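Local atomic coordinates of penicillin-binding protein (Bacillus halodurans, PDB entry 3TG9), a protein that probably binds penicillin and related beta-lactams, using a serine-centred active site of the beta-lactamase family. Residues I93-L97 with T98-G102; D105-E109 with E110-D114; D113-E116 with D117-K120; D132-P135 with L136-A140; N251-Y254 with T255-L259. One frame throughout, in Å; residues are numbered along the deposited sequence.

The five contacts follow one another along the chain, and each closes a short local turn. Contact 1 ends helix 93-98 and leads into the long connection that runs to helix 155-168. Contacts 2, 3 and 4 lie in that connection, 4 some residues later. Contacts 2 and 3 overlap at Asp-113 and Asp-114 and also pack through aromatic and leucine side chains, while residues 105-106 of contact 2 lie against Phe-133, Leu-136 and Phe-137 of contact 4. None encloses another. Contact 5 spans helix 252-258 from its N-cap to just past its end; its centre is about 17 Å from that of contact 1 but about 36 Å from that of contact 3, on opposite sides of the chain's centre.

Contact 1 (I93-L97 with T98-G102); sequences IHHLL and THTSG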
loop_
_atom_site.group_PDB
_atom_site.type_symbol
_atom_site.label_atom_id
_atom_site.label_comp_id
_atom_site.label_asym_id
_atom_site.label_seq_id
_atom_site.Cartn_x
_atom_site.Cartn_y
_atom_site.Cartn_z
ATOM N N ILE B 93 22.526 15.793 22.575
ATOM C CA ILE B 93 21.533 16.324 21.660
ATOM C C ILE B 93 22.212 16.998 20.477
ATOM O O ILE B 93 21.890 16.727 19.320
ATOM C CB ILE B 93 20.642 17.358 22.375
ATOM C CG1 ILE B 93 19.898 16.708 23.549
ATOM C CG2 ILE B 93 19.690 18.024 21.398
ATOM C CD1 ILE B 93 19.110 15.464 23.171
ATOM N N HIS B 94 23.162 17.876 20.783
ATOM C CA HIS B 94 23.868 18.647 19.770
ATOM C C HIS B 94 24.607 17.756 18.759
ATOM O O HIS B 94 24.697 18.093 17.577
ATOM C CB HIS B 94 24.820 19.648 20.438
ATOM C CG HIS B 94 25.844 20.220 19.511
ATOM N ND1 HIS B 94 25.678 21.433 18.874
ATOM C CD2 HIS B 94 27.042 19.743 19.104
ATOM C CE1 HIS B 94 26.735 21.676 18.117
ATOM N NE2 HIS B 94 27.573 20.662 18.233
ATOM N N HIS B 95 25.129 16.621 19.211
ATOM C CA HIS B 95 25.768 15.683 18.291
ATOM C C HIS B 95 24.768 15.158 17.268
ATOM O O HIS B 95 25.059 15.071 16.075
ATOM C CB HIS B 95 26.383 14.504 19.047
ATOM C CG HIS B 95 27.568 14.875 19.885
ATOM N ND1 HIS B 95 27.801 14.325 21.129
ATOM C CD2 HIS B 95 28.581 15.744 19.662
ATOM C CE1 HIS B 95 28.910 14.838 21.632
ATOM N NE2 HIS B 95 29.402 15.703 20.764
ATOM N N LEU B 96 23.585 14.804 17.751
ATOM C CA LEU B 96 22.528 14.276 16.899
ATOM C C LEU B 96 22.057 15.320 15.886
ATOM O O LEU B 96 21.884 15.010 14.707
ATOM C CB LEU B 96 21.362 13.790 17.761
ATOM C CG LEU B 96 21.755 12.706 18.774
ATOM C CD1 LEU B 96 20.745 12.578 19.900
ATOM C CD2 LEU B 96 21.962 11.372 18.081
ATOM N N LEU B 97 21.884 16.558 16.353
ATOM C CA LEU B 97 21.360 17.653 15.534
ATOM C C LEU B 97 22.261 18.020 14.363
ATOM O O LEU B 97 21.796 18.562 13.352
ATOM C CB LEU B 97 21.147 18.903 16.394
ATOM C CG LEU B 97 19.942 18.930 17.325
ATOM C CD1 LEU B 97 20.124 19.992 18.395
ATOM C CD2 LEU B 97 18.673 19.180 16.529
ATOM N N THR B 98 23.554 17.752 14.514
ATOM C CA THR B 98 24.532 18.132 13.507
ATOM C C THR B 98 25.153 16.925 12.816
ATOM O O THR B 98 26.051 17.077 11.994
ATOM C CB THR B 98 25.661 18.984 14.120
ATOM O OG1 THR B 98 26.271 18.261 15.198
ATOM C CG2 THR B 98 25.114 20.307 14.647
ATOM N N HIS B 99 24.675 15.730 13.146
ATOM C CA HIS B 99 25.172 14.512 12.512
ATOM C C HIS B 99 26.625 14.258 12.869
ATOM O O HIS B 99 27.414 13.857 12.014
ATOM C CB HIS B 99 25.060 14.598 10.989
ATOM C CG HIS B 99 23.650 14.659 10.487
ATOM N ND1 HIS B 99 22.798 13.579 10.520
ATOM C CD2 HIS B 99 22.954 15.675 9.922
ATOM C CE1 HIS B 99 21.637 13.922 10.003
ATOM N NE2 HIS B 99 21.701 15.191 9.635
ATOM N N THR B 100 26.982 14.488 14.125
ATOM C CA THR B 100 28.347 14.228 14.575
ATOM C C THR B 100 28.365 13.259 15.754
ATOM O O THR B 100 29.372 13.143 16.451
ATOM C CB THR B 100 29.062 15.536 14.970
ATOM O OG1 THR B 100 28.269 16.244 15.930
ATOM C CG2 THR B 100 29.276 16.425 13.746
ATOM N N SER B 101 27.251 12.555 15.958
ATOM C CA SER B 101 27.059 11.701 17.130
ATOM C C SER B 101 27.837 10.391 17.095
ATOM O O SER B 101 28.137 9.817 18.141
ATOM C CB SER B 101 25.579 11.369 17.299
ATOM O OG SER B 101 25.184 10.378 16.364
ATOM N N GLY B 102 28.132 9.908 15.893
ATOM C CA GLY B 102 28.808 8.636 15.730
ATOM C C GLY B 102 27.947 7.393 15.903
ATOM O O GLY B 102 28.441 6.281 15.735
#
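Thr-98 lies over one face of the His-94 imidazole, its methyl CG2 being 4.1 Å from CE1 of His-94, while His-262 meets the same ring in an edge-to-face pair. The His-95 ring is approached at its edge, close to its plane, by the hydroxyl of Thr-100, with OG1 3.8 Å from CD2 of His-95. His-94 reaches over Thr-98 because its CG is anti to its own backbone N (chi1 164°), and its ND1 is hydrogen-bonded to Tyr-273. Threonine suits position 98: OG1 donates to the carbonyl O of His-94 at 2.9 Å, helping to satisfy a carbonyl near the helix end, and the methyl is left for the ring. Thr-100 OG1 sits 2.9 Å from Thr-98 OG1, pairing the two hydroxyls. The small Ser-101 fits closely, its CB touching both CB of His-95 and CD2 of Leu-96 at 3.7 Å, and its OG bonds to Val-103 N. Behind the turn, Leu-96 and Leu-97 pack on Leu-160 of helix 155-168. The backbone is closed by Thr-100 N, which donates to His-95 O at 2.8 Å, and by His-99 N, bonded to Leu-96 O at 3.3 Å. His-99 has positive phi (66°), which lets the chain leave the helix; its ring meets that of Tyr-152, which probably belongs to the active site. This is the Schellman motif that ends a helix.

Contact 2 (D105-E109 with E110-D114); sequences DYFDE and EITDD
The carbonyl O of Asp-108 accepts two backbone N-H groups, from Thr-112 N at 2.8 Å and from Ile-111 N at 3.1 Å. The first arrives nearly in line with the C=O bond; the second comes from above the carbonyl plane. A third bond uses the side chain: Glu-110 N donates to Asp-108 OD2 at 3.0 Å, on the anti side of the carboxylate. Aspartate suits this place: with CG anti to its backbone N (chi1 -172°) the short side chain reaches forward to the amide two residues on. Residues 108-111 form a type I beta turn, which follows directly on an Asx turn in which Asp-105 OD1 receives Phe-107 N. Both turns belong to the connection before helix 155-168. They run beside Asn-154, which binds Asp-105 and Glu-109 and, with Tyr-152, probably belongs to the (S/Y)xN element of the active site. Farther out, the Ile-111 side chain crosses that of Asp-108 at about a right angle, its CG1 3.6 Å from Asp-108 CB. The methyl CG2 of Thr-112 meets the Phe-107 ring 3.6 Å from CD1, and Asp-114 N lies at the edge of that ring, in its plane. Phe-107 is the buried member of the group, its ring also packing on Leu-118.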
loop_
_atom_site.group_PDB
_atom_site.type_symbol
_atom_site.label_atom_id
_atom_site.label_comp_id
_atom_site.label_asym_id
_atom_site.label_seq_id
_atom_site.Cartn_x
_atom_site.Cartn_y
_atom_site.Cartn_z
ATOM N N ASP B 105 23.734 3.691 12.142
ATOM C CA ASP B 105 22.551 4.083 11.384
ATOM C C ASP B 105 21.846 2.809 10.934
ATOM O O ASP B 105 22.475 1.756 10.841
ATOM C CB ASP B 105 23.003 4.883 10.164
ATOM C CG ASP B 105 21.912 5.781 9.601
ATOM O OD1 ASP B 105 20.716 5.555 9.901
ATOM O OD2 ASP B 105 22.275 6.716 8.852
ATOM N N TYR B 106 20.547 2.882 10.660
ATOM C CA TYR B 106 19.875 1.740 10.048
ATOM C C TYR B 106 19.921 1.862 8.525
ATOM O O TYR B 106 19.613 0.916 7.803
ATOM C CB TYR B 106 18.438 1.596 10.557
ATOM C CG TYR B 106 17.476 2.671 10.084
ATOM C CD1 TYR B 106 16.616 2.442 9.016
ATOM C CD2 TYR B 106 17.418 3.904 10.717
ATOM C CE1 TYR B 106 15.725 3.414 8.582
ATOM C CE2 TYR B 106 16.530 4.885 10.290
ATOM C CZ TYR B 106 15.690 4.634 9.222
ATOM O OH TYR B 106 14.814 5.607 8.799
ATOM N N PHE B 107 20.333 3.035 8.052
ATOM C CA PHE B 107 20.415 3.324 6.622
ATOM C C PHE B 107 21.507 4.362 6.374
ATOM O O PHE B 107 21.250 5.573 6.359
ATOM C CB PHE B 107 19.057 3.819 6.084
ATOM C CG PHE B 107 19.009 3.962 4.582
ATOM C CD1 PHE B 107 19.193 2.862 3.762
ATOM C CD2 PHE B 107 18.766 5.193 3.990
ATOM C CE1 PHE B 107 19.153 2.988 2.380
ATOM C CE2 PHE B 107 18.724 5.324 2.607
ATOM C CZ PHE B 107 18.917 4.219 1.806
ATOM N N ASP B 108 22.732 3.880 6.201
ATOM C CA ASP B 108 23.881 4.748 5.961
ATOM C C ASP B 108 23.929 5.134 4.491
ATOM O O ASP B 108 24.345 4.342 3.643
ATOM C CB ASP B 108 25.167 4.029 6.359
ATOM C CG ASP B 108 26.376 4.931 6.319
ATOM O OD1 ASP B 108 27.337 4.636 7.053
ATOM O OD2 ASP B 108 26.371 5.926 5.565
ATOM N N GLU B 109 23.507 6.359 4.203
ATOM C CA GLU B 109 23.338 6.826 2.831
ATOM C C GLU B 109 24.663 7.018 2.099
ATOM O O GLU B 109 24.689 7.227 0.885
ATOM C CB GLU B 109 22.511 8.118 2.814
ATOM C CG GLU B 109 21.147 7.962 3.500
ATOM C CD GLU B 109 20.204 9.134 3.248
ATOM O OE1 GLU B 109 19.370 9.433 4.135
ATOM O OE2 GLU B 109 20.300 9.757 2.167
ATOM N N GLU B 110 25.759 6.940 2.845
ATOM C CA GLU B 110 27.096 7.057 2.275
ATOM C C GLU B 110 27.534 5.754 1.600
ATOM O O GLU B 110 28.434 5.753 0.757
ATOM C CB GLU B 110 28.095 7.462 3.366
ATOM C CG GLU B 110 29.559 7.192 3.027
ATOM C CD GLU B 110 30.507 7.657 4.123
ATOM O OE1 GLU B 110 30.210 8.693 4.764
ATOM O OE2 GLU B 110 31.542 6.984 4.339
ATOM N N ILE B 111 26.881 4.650 1.960
ATOM C CA ILE B 111 27.259 3.331 1.452
ATOM C C ILE B 111 26.089 2.574 0.835
ATOM O O ILE B 111 26.287 1.685 0.011
ATOM C CB ILE B 111 27.889 2.456 2.560
ATOM C CG1 ILE B 111 26.903 2.267 3.714
ATOM C CG2 ILE B 111 29.181 3.084 3.064
ATOM C CD1 ILE B 111 27.438 1.419 4.850
ATOM N N THR B 112 24.870 2.917 1.239
ATOM C CA THR B 112 23.695 2.229 0.712
ATOM C C THR B 112 22.645 3.200 0.189
ATOM O O THR B 112 22.397 4.250 0.789
ATOM C CB THR B 112 23.052 1.281 1.757
ATOM O OG1 THR B 112 21.892 0.657 1.189
ATOM C CG2 THR B 112 22.648 2.045 3.008
ATOM N N ASP B 113 22.036 2.836 -0.937
ATOM C CA ASP B 113 20.953 3.611 -1.535
ATOM C C ASP B 113 19.738 2.723 -1.778
ATOM O O ASP B 113 18.801 3.120 -2.471
ATOM C CB ASP B 113 21.400 4.248 -2.859
ATOM C CG ASP B 113 21.697 3.211 -3.947
ATOM O OD1 ASP B 113 21.711 1.997 -3.645
ATOM O OD2 ASP B 113 21.921 3.615 -5.111
ATOM N N ASP B 114 19.768 1.521 -1.202
ATOM C CA ASP B 114 18.736 0.510 -1.421
ATOM C C ASP B 114 17.677 0.537 -0.311
ATOM O O ASP B 114 17.456 -0.463 0.384
ATOM C CB ASP B 114 19.388 -0.873 -1.513
ATOM C CG ASP B 114 18.466 -1.930 -2.111
ATOM O OD1 ASP B 114 17.282 -1.624 -2.403
ATOM O OD2 ASP B 114 18.941 -3.078 -2.280
#

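Contact 3 (D113-E116 with D117-K120); sequences DDFE and DLWK
A short helical turn, held by bonds between residues three apart, brings Phe-115 and Trp-119 together in a T-shaped (edge-to-face) pair. Phe-115 CG stands opposite its backbone N (chi1 -159°), which turns the ring's face to the indole edge; the planes stand at 83°, and CZ2 of Trp-119 approaches CZ of Phe-115 to 4.0 Å. Leu-118 N donates to Phe-115 O and Trp-119 N to Glu-116 O, each at 3.0 Å. Leu-118 suits a place beside the pair: its CB sits over the centre of one indole face, and CD2 lies 4.2 Å from CD1 of Phe-115. At the exposed start, Asp-114 and Asp-117 bring like charges close, OD2 to OD2 4.0 Å. Some relief probably comes from weak bonding of Asp-117 N to Asp-114 OD1, and from a water that donates to Asp-114 O at 3.0 Å and weakly to Asp-117 OD2. Glu-116 forms a salt bridge with Lys-214. Trp-119 is the buried residue, with NE1 weakly bonded to Ser-219 O and its carbonyl bonded to Tyr-125 of the second subunit. This is a short surface turn of 3-10-type bonding, with an edge-to-face aromatic pair on one side, at the dimer contact.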
loop_
_atom_site.group_PDB
_atom_site.type_symbol
_atom_site.label_atom_id
_atom_site.label_comp_id
_atom_site.label_asym_id
_atom_site.label_seq_id
_atom_site.Cartn_x
_atom_site.Cartn_y
_atom_site.Cartn_z
ATOM N N ASP B 113 22.036 2.836 -0.937
ATOM C CA ASP B 113 20.953 3.611 -1.535
ATOM C C ASP B 113 19.738 2.723 -1.778
ATOM O O ASP B 113 18.801 3.120 -2.471
ATOM C CB ASP B 113 21.400 4.248 -2.859
ATOM C CG ASP B 113 21.697 3.211 -3.947
ATOM O OD1 ASP B 113 21.711 1.997 -3.645
ATOM O OD2 ASP B 113 21.921 3.615 -5.111
ATOM N N ASP B 114 19.768 1.521 -1.202
ATOM C CA ASP B 114 18.736 0.510 -1.421
ATOM C C ASP B 114 17.677 0.537 -0.311
ATOM O O ASP B 114 17.456 -0.463 0.384
ATOM C CB ASP B 114 19.388 -0.873 -1.513
ATOM C CG ASP B 114 18.466 -1.930 -2.111
ATOM O OD1 ASP B 114 17.282 -1.624 -2.403
ATOM O OD2 ASP B 114 18.941 -3.078 -2.280
ATOM N N PHE B 115 17.031 1.692 -0.157
ATOM C CA PHE B 115 16.044 1.920 0.900
ATOM C C PHE B 115 15.008 0.789 0.952
ATOM O O PHE B 115 14.740 0.217 2.016
ATOM C CB PHE B 115 15.362 3.294 0.714
ATOM C CG PHE B 115 14.717 3.841 1.968
ATOM C CD1 PHE B 115 15.492 4.289 3.029
ATOM C CD2 PHE B 115 13.337 3.917 2.083
ATOM C CE1 PHE B 115 14.904 4.797 4.187
ATOM C CE2 PHE B 115 12.746 4.426 3.236
ATOM C CZ PHE B 115 13.534 4.866 4.289
ATOM N N GLU B 116 14.440 0.448 -0.199
ATOM C CA GLU B 116 13.423 -0.592 -0.215
ATOM C C GLU B 116 13.906 -1.891 0.425
ATOM O O GLU B 116 13.155 -2.542 1.154
ATOM C CB GLU B 116 12.890 -0.853 -1.626
ATOM C CG GLU B 116 11.599 -1.682 -1.615
ATOM C CD GLU B 116 10.908 -1.742 -2.964
ATOM O OE1 GLU B 116 11.361 -1.064 -3.907
ATOM O OE2 GLU B 116 9.902 -2.474 -3.083
ATOM N N ASP B 117 15.157 -2.262 0.171
ATOM C CA ASP B 117 15.680 -3.545 0.647
ATOM C C ASP B 117 15.715 -3.687 2.175
ATOM O O ASP B 117 15.909 -4.791 2.703
ATOM C CB ASP B 117 17.072 -3.799 0.081
ATOM C CG ASP B 117 17.536 -5.224 0.303
ATOM O OD1 ASP B 117 16.847 -6.154 -0.183
ATOM O OD2 ASP B 117 18.586 -5.413 0.962
ATOM N N LEU B 118 15.533 -2.572 2.877
ATOM C CA LEU B 118 15.490 -2.571 4.336
ATOM C C LEU B 118 14.244 -3.283 4.842
ATOM O O LEU B 118 14.223 -3.832 5.947
ATOM C CB LEU B 118 15.483 -1.136 4.866
ATOM C CG LEU B 118 16.798 -0.356 4.911
ATOM C CD1 LEU B 118 17.442 -0.280 3.539
ATOM C CD2 LEU B 118 16.537 1.030 5.464
ATOM N N TRP B 119 13.199 -3.257 4.028
ATOM C CA TRP B 119 11.903 -3.770 4.443
ATOM C C TRP B 119 11.624 -5.139 3.865
ATOM O O TRP B 119 10.491 -5.606 3.880
ATOM C CB TRP B 119 10.819 -2.799 4.009
ATOM C CG TRP B 119 11.260 -1.422 4.175
ATOM C CD1 TRP B 119 11.261 -0.443 3.229
ATOM C CD2 TRP B 119 11.821 -0.843 5.361
ATOM N NE1 TRP B 119 11.772 0.716 3.753
ATOM C CE2 TRP B 119 12.124 0.499 5.060
ATOM C CE3 TRP B 119 12.085 -1.329 6.648
ATOM C CZ2 TRP B 119 12.688 1.368 5.999
ATOM C CZ3 TRP B 119 12.643 -0.467 7.578
ATOM C CH2 TRP B 119 12.934 0.869 7.249
ATOM N N LYS B 120 12.666 -5.782 3.357
ATOM C CA LYS B 120 12.528 -7.101 2.764
ATOM C C LYS B 120 12.099 -8.146 3.796
ATOM O O LYS B 120 11.322 -9.047 3.489
ATOM C CB LYS B 120 13.842 -7.521 2.105
ATOM C CG LYS B 120 13.704 -8.731 1.205
ATOM C CD LYS B 120 15.055 -9.368 0.901
ATOM C CE LYS B 120 14.882 -10.640 0.074
ATOM N NZ LYS B 120 13.877 -11.584 0.666
HETATM O O HOH W 1 19.566 -2.305 1.516
#

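Contact 4 (D132-P135 with L136-A140); sequences DFLP and LFQHA
Gln-138 N at 2.8 Å and Phe-137 N at 3.1 Å both donate to the carbonyl O of Leu-134, the second from above the carbonyl plane. One residue earlier, Phe-133 O takes Leu-136 N at 2.9 Å. The Phe-137 ring has Leu-134 O over one face, offset toward the rim, and CD2 of Phe-137 is only 3.2 Å from Phe-133 O. Its side chain folds back because CG sits between the backbone N and the carbonyl carbon (chi1 68°), an arrangement that also lets its CZ touch CD2 of Leu-134 at 4.1 Å. Gln-138 has a similar first torsion (chi1 82°), and its extended chain runs past Leu-134 O, placing OE1 3.6 Å from Pro-135 N, which has no hydrogen to offer, so the amide packs there rather than bonding. Proline suits this turn, where its nitrogen need not donate. A water bridges the next step, donating to Pro-135 O at 2.9 Å and accepting from His-139 N at 2.8 Å. Beyond it Ala-140 N bonds to Phe-137 O, closing a type I beta turn. Outside, Asp-132 takes backbone N-H groups of Arg-128 and Arg-129, while the Phe-133 ring meets Tyr-106. On the inner side, Phe-133, Leu-134 and Phe-137 pack against Ile-158, Leu-162, Ala-155 and Leu-159 of helix 155-168.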
loop_
_atom_site.group_PDB
_atom_site.type_symbol
_atom_site.label_atom_id
_atom_site.label_comp_id
_atom_site.label_asym_id
_atom_site.label_seq_id
_atom_site.Cartn_x
_atom_site.Cartn_y
_atom_site.Cartn_z
ATOM N N ASP B 132 9.904 1.730 17.036
ATOM C CA ASP B 132 9.958 0.549 16.177
ATOM C C ASP B 132 11.254 0.514 15.366
ATOM O O ASP B 132 11.650 -0.532 14.857
ATOM C CB ASP B 132 8.733 0.481 15.256
ATOM C CG ASP B 132 7.437 0.300 16.023
ATOM O OD1 ASP B 132 7.442 -0.426 17.039
ATOM O OD2 ASP B 132 6.409 0.880 15.618
ATOM N N PHE B 133 11.919 1.656 15.255
ATOM C CA PHE B 133 13.183 1.719 14.532
ATOM C C PHE B 133 14.365 1.272 15.391
ATOM O O PHE B 133 15.397 0.870 14.861
ATOM C CB PHE B 133 13.432 3.133 13.994
ATOM C CG PHE B 133 12.473 3.553 12.904
ATOM C CD1 PHE B 133 12.890 3.606 11.580
ATOM C CD2 PHE B 133 11.164 3.901 13.203
ATOM C CE1 PHE B 133 12.023 3.998 10.576
ATOM C CE2 PHE B 133 10.287 4.287 12.202
ATOM C CZ PHE B 133 10.717 4.333 10.885
ATOM N N LEU B 134 14.218 1.347 16.711
ATOM C CA LEU B 134 15.337 1.086 17.627
ATOM C C LEU B 134 16.079 -0.231 17.374
ATOM O O LEU B 134 17.312 -0.239 17.280
ATOM C CB LEU B 134 14.872 1.148 19.084
ATOM C CG LEU B 134 14.831 2.544 19.692
ATOM C CD1 LEU B 134 14.013 2.526 20.976
ATOM C CD2 LEU B 134 16.253 3.097 19.918
ATOM N N PRO B 135 15.335 -1.348 17.266
ATOM C CA PRO B 135 15.996 -2.640 17.062
ATOM C C PRO B 135 16.865 -2.649 15.811
ATOM O O PRO B 135 17.813 -3.431 15.744
ATOM C CB PRO B 135 14.825 -3.608 16.878
ATOM C CG PRO B 135 13.683 -2.961 17.562
ATOM C CD PRO B 135 13.869 -1.488 17.335
ATOM N N LEU B 136 16.551 -1.790 14.844
ATOM C CA LEU B 136 17.253 -1.770 13.557
ATOM C C LEU B 136 18.683 -1.237 13.635
ATOM O O LEU B 136 19.431 -1.320 12.656
ATOM C CB LEU B 136 16.469 -0.948 12.524
ATOM C CG LEU B 136 15.033 -1.381 12.216
ATOM C CD1 LEU B 136 14.421 -0.483 11.151
ATOM C CD2 LEU B 136 14.991 -2.846 11.784
ATOM N N PHE B 137 19.069 -0.685 14.782
ATOM C CA PHE B 137 20.402 -0.091 14.891
ATOM C C PHE B 137 20.967 -0.020 16.312
ATOM O O PHE B 137 22.184 0.096 16.488
ATOM C CB PHE B 137 20.402 1.306 14.263
ATOM C CG PHE B 137 19.585 2.321 15.019
ATOM C CD1 PHE B 137 20.182 3.161 15.953
ATOM C CD2 PHE B 137 18.222 2.458 14.779
ATOM C CE1 PHE B 137 19.429 4.110 16.647
ATOM C CE2 PHE B 137 17.463 3.407 15.467
ATOM C CZ PHE B 137 18.066 4.231 16.399
ATOM N N GLN B 138 20.091 -0.091 17.312
ATOM C CA GLN B 138 20.476 0.197 18.693
ATOM C C GLN B 138 21.568 -0.723 19.228
ATOM O O GLN B 138 22.290 -0.351 20.142
ATOM C CB GLN B 138 19.259 0.160 19.624
ATOM C CG GLN B 138 18.859 -1.237 20.068
ATOM C CD GLN B 138 17.574 -1.245 20.870
ATOM O OE1 GLN B 138 16.633 -1.967 20.543
ATOM N NE2 GLN B 138 17.525 -0.438 21.923
ATOM N N HIS B 139 21.687 -1.919 18.657
ATOM C CA HIS B 139 22.664 -2.903 19.133
ATOM C C HIS B 139 23.954 -2.890 18.327
ATOM O O HIS B 139 24.885 -3.650 18.616
ATOM C CB HIS B 139 22.074 -4.311 19.101
ATOM C CG HIS B 139 20.898 -4.497 20.009
ATOM N ND1 HIS B 139 20.957 -4.239 21.362
ATOM C CD2 HIS B 139 19.640 -4.930 19.760
ATOM C CE1 HIS B 139 19.779 -4.495 21.906
ATOM N NE2 HIS B 139 18.962 -4.915 20.957
ATOM N N ALA B 140 24.010 -2.039 17.309
ATOM C CA ALA B 140 25.198 -1.959 16.474
ATOM C C ALA B 140 26.235 -1.041 17.122
ATOM O O ALA B 140 25.885 -0.156 17.907
ATOM C CB ALA B 140 24.836 -1.480 15.070
HETATM O O HOH W 2 20.652 -3.042 16.365
#

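Contact 5 (N251-Y254 with T255-L259); sequences NETY and TQKLL
Two polar groups of Thr-255 converge on the carbonyl O of Asn-251. The backbone N donates at 2.9 Å, and the hydroxyl OG1 at 2.8 Å from above the carbonyl plane. The hydroxyl gets there because OG1 stands beside its own backbone N (chi1 -58°), a common way for threonine to bond back into a helix. Further backbone bonds follow the regular four-residue spacing: Gln-256 N to Glu-252 O and Leu-258 N to Tyr-254 O, both at 3.0 Å. The side chain of Asn-251 adds the capping bond, its OD1 accepting Tyr-254 N at 2.8 Å with an N-H...O angle of 170°, while the backbone N of Asn-251 bonds to OE1 of Glu-70. In packing, Glu-252 and Gln-256 run side by side, with CG of the first 4.0 Å from OE1 of the second, as suits two exposed polar residues one turn apart. Tyr-254 carries Asn-251 CG at its ring edge and the aliphatic CD of Lys-257 nearby, 4.4 Å from CD2 of the tyrosine. The tyrosine and Leu-258 face helix 58-70, touching Val-69 and Cys-66. Asparagine is a favoured residue for this start of helix 252-258, an N-cap that supplies a side-chain acceptor to an amide of the first turn.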
loop_
_atom_site.group_PDB
_atom_site.type_symbol
_atom_site.label_atom_id
_atom_site.label_comp_id
_atom_site.label_asym_id
_atom_site.label_seq_id
_atom_site.Cartn_x
_atom_site.Cartn_y
_atom_site.Cartn_z
ATOM N N ASN B 251 12.264 31.928 19.438
ATOM C CA ASN B 251 12.685 33.314 19.598
ATOM C C ASN B 251 13.947 33.559 18.764
ATOM O O ASN B 251 14.497 32.627 18.176
ATOM C CB ASN B 251 12.889 33.661 21.073
ATOM C CG ASN B 251 14.066 32.939 21.685
ATOM O OD1 ASN B 251 14.992 32.513 20.984
ATOM N ND2 ASN B 251 14.042 32.796 23.009
ATOM N N GLU B 252 14.398 34.804 18.701
ATOM C CA GLU B 252 15.520 35.161 17.834
ATOM C C GLU B 252 16.816 34.390 18.143
ATOM O O GLU B 252 17.478 33.886 17.235
ATOM C CB GLU B 252 15.756 36.671 17.884
ATOM C CG GLU B 252 17.056 37.106 17.257
ATOM C CD GLU B 252 17.319 38.577 17.465
ATOM O OE1 GLU B 252 16.668 39.403 16.791
ATOM O OE2 GLU B 252 18.173 38.905 18.310
ATOM N N THR B 253 17.177 34.308 19.419
ATOM C CA THR B 253 18.359 33.565 19.840
ATOM C C THR B 253 18.339 32.105 19.375
ATOM O O THR B 253 19.324 31.600 18.833
ATOM C CB THR B 253 18.497 33.555 21.374
ATOM O OG1 THR B 253 18.627 34.896 21.858
ATOM C CG2 THR B 253 19.717 32.759 21.789
ATOM N N TYR B 254 17.224 31.415 19.605
ATOM C CA TYR B 254 17.157 29.990 19.270
ATOM C C TYR B 254 16.995 29.730 17.780
ATOM O O TYR B 254 17.573 28.786 17.247
ATOM C CB TYR B 254 16.112 29.254 20.116
ATOM C CG TYR B 254 16.626 29.000 21.509
ATOM C CD1 TYR B 254 16.339 29.879 22.550
ATOM C CD2 TYR B 254 17.443 27.917 21.775
ATOM C CE1 TYR B 254 16.827 29.663 23.827
ATOM C CE2 TYR B 254 17.937 27.689 23.044
ATOM C CZ TYR B 254 17.627 28.565 24.066
ATOM O OH TYR B 254 18.124 28.339 25.331
ATOM N N THR B 255 16.233 30.579 17.104
ATOM C CA THR B 255 16.178 30.526 15.650
ATOM C C THR B 255 17.582 30.631 15.050
ATOM O O THR B 255 17.970 29.832 14.187
ATOM C CB THR B 255 15.316 31.648 15.093
ATOM O OG1 THR B 255 14.003 31.554 15.655
ATOM C CG2 THR B 255 15.227 31.540 13.579
ATOM N N GLN B 256 18.341 31.611 15.533
ATOM C CA GLN B 256 19.692 31.881 15.048
ATOM C C GLN B 256 20.651 30.746 15.382
ATOM O O GLN B 256 21.536 30.422 14.587
ATOM C CB GLN B 256 20.195 33.195 15.653
ATOM C CG GLN B 256 21.379 33.846 14.940
ATOM C CD GLN B 256 21.434 35.350 15.197
ATOM O OE1 GLN B 256 20.409 35.980 15.478
ATOM N NE2 GLN B 256 22.631 35.932 15.102
ATOM N N LYS B 257 20.483 30.142 16.558
ATOM C CA LYS B 257 21.297 28.988 16.935
ATOM C C LYS B 257 21.056 27.813 15.984
ATOM O O LYS B 257 21.987 27.080 15.642
ATOM C CB LYS B 257 21.015 28.560 18.382
ATOM C CG LYS B 257 21.335 29.624 19.434
ATOM C CD LYS B 257 21.623 29.010 20.804
ATOM C CE LYS B 257 22.842 28.084 20.745
ATOM N NZ LYS B 257 23.177 27.462 22.067
ATOM N N LEU B 258 19.806 27.641 15.559
ATOM C CA LEU B 258 19.441 26.551 14.656
ATOM C C LEU B 258 20.044 26.799 13.284
ATOM O O LEU B 258 20.417 25.862 12.587
ATOM C CB LEU B 258 17.906 26.414 14.564
ATOM C CG LEU B 258 17.236 25.472 13.546
ATOM C CD1 LEU B 258 15.816 25.036 14.012
ATOM C CD2 LEU B 258 17.171 26.100 12.160
ATOM N N LEU B 259 20.155 28.072 12.909
ATOM C CA LEU B 259 20.661 28.452 11.591
ATOM C C LEU B 259 22.170 28.694 11.581
ATOM O O LEU B 259 22.712 29.221 10.606
ATOM C CB LEU B 259 19.945 29.710 11.091
ATOM C CG LEU B 259 18.417 29.633 10.974
ATOM C CD1 LEU B 259 17.808 31.022 10.885
ATOM C CD2 LEU B 259 18.010 28.781 9.777
#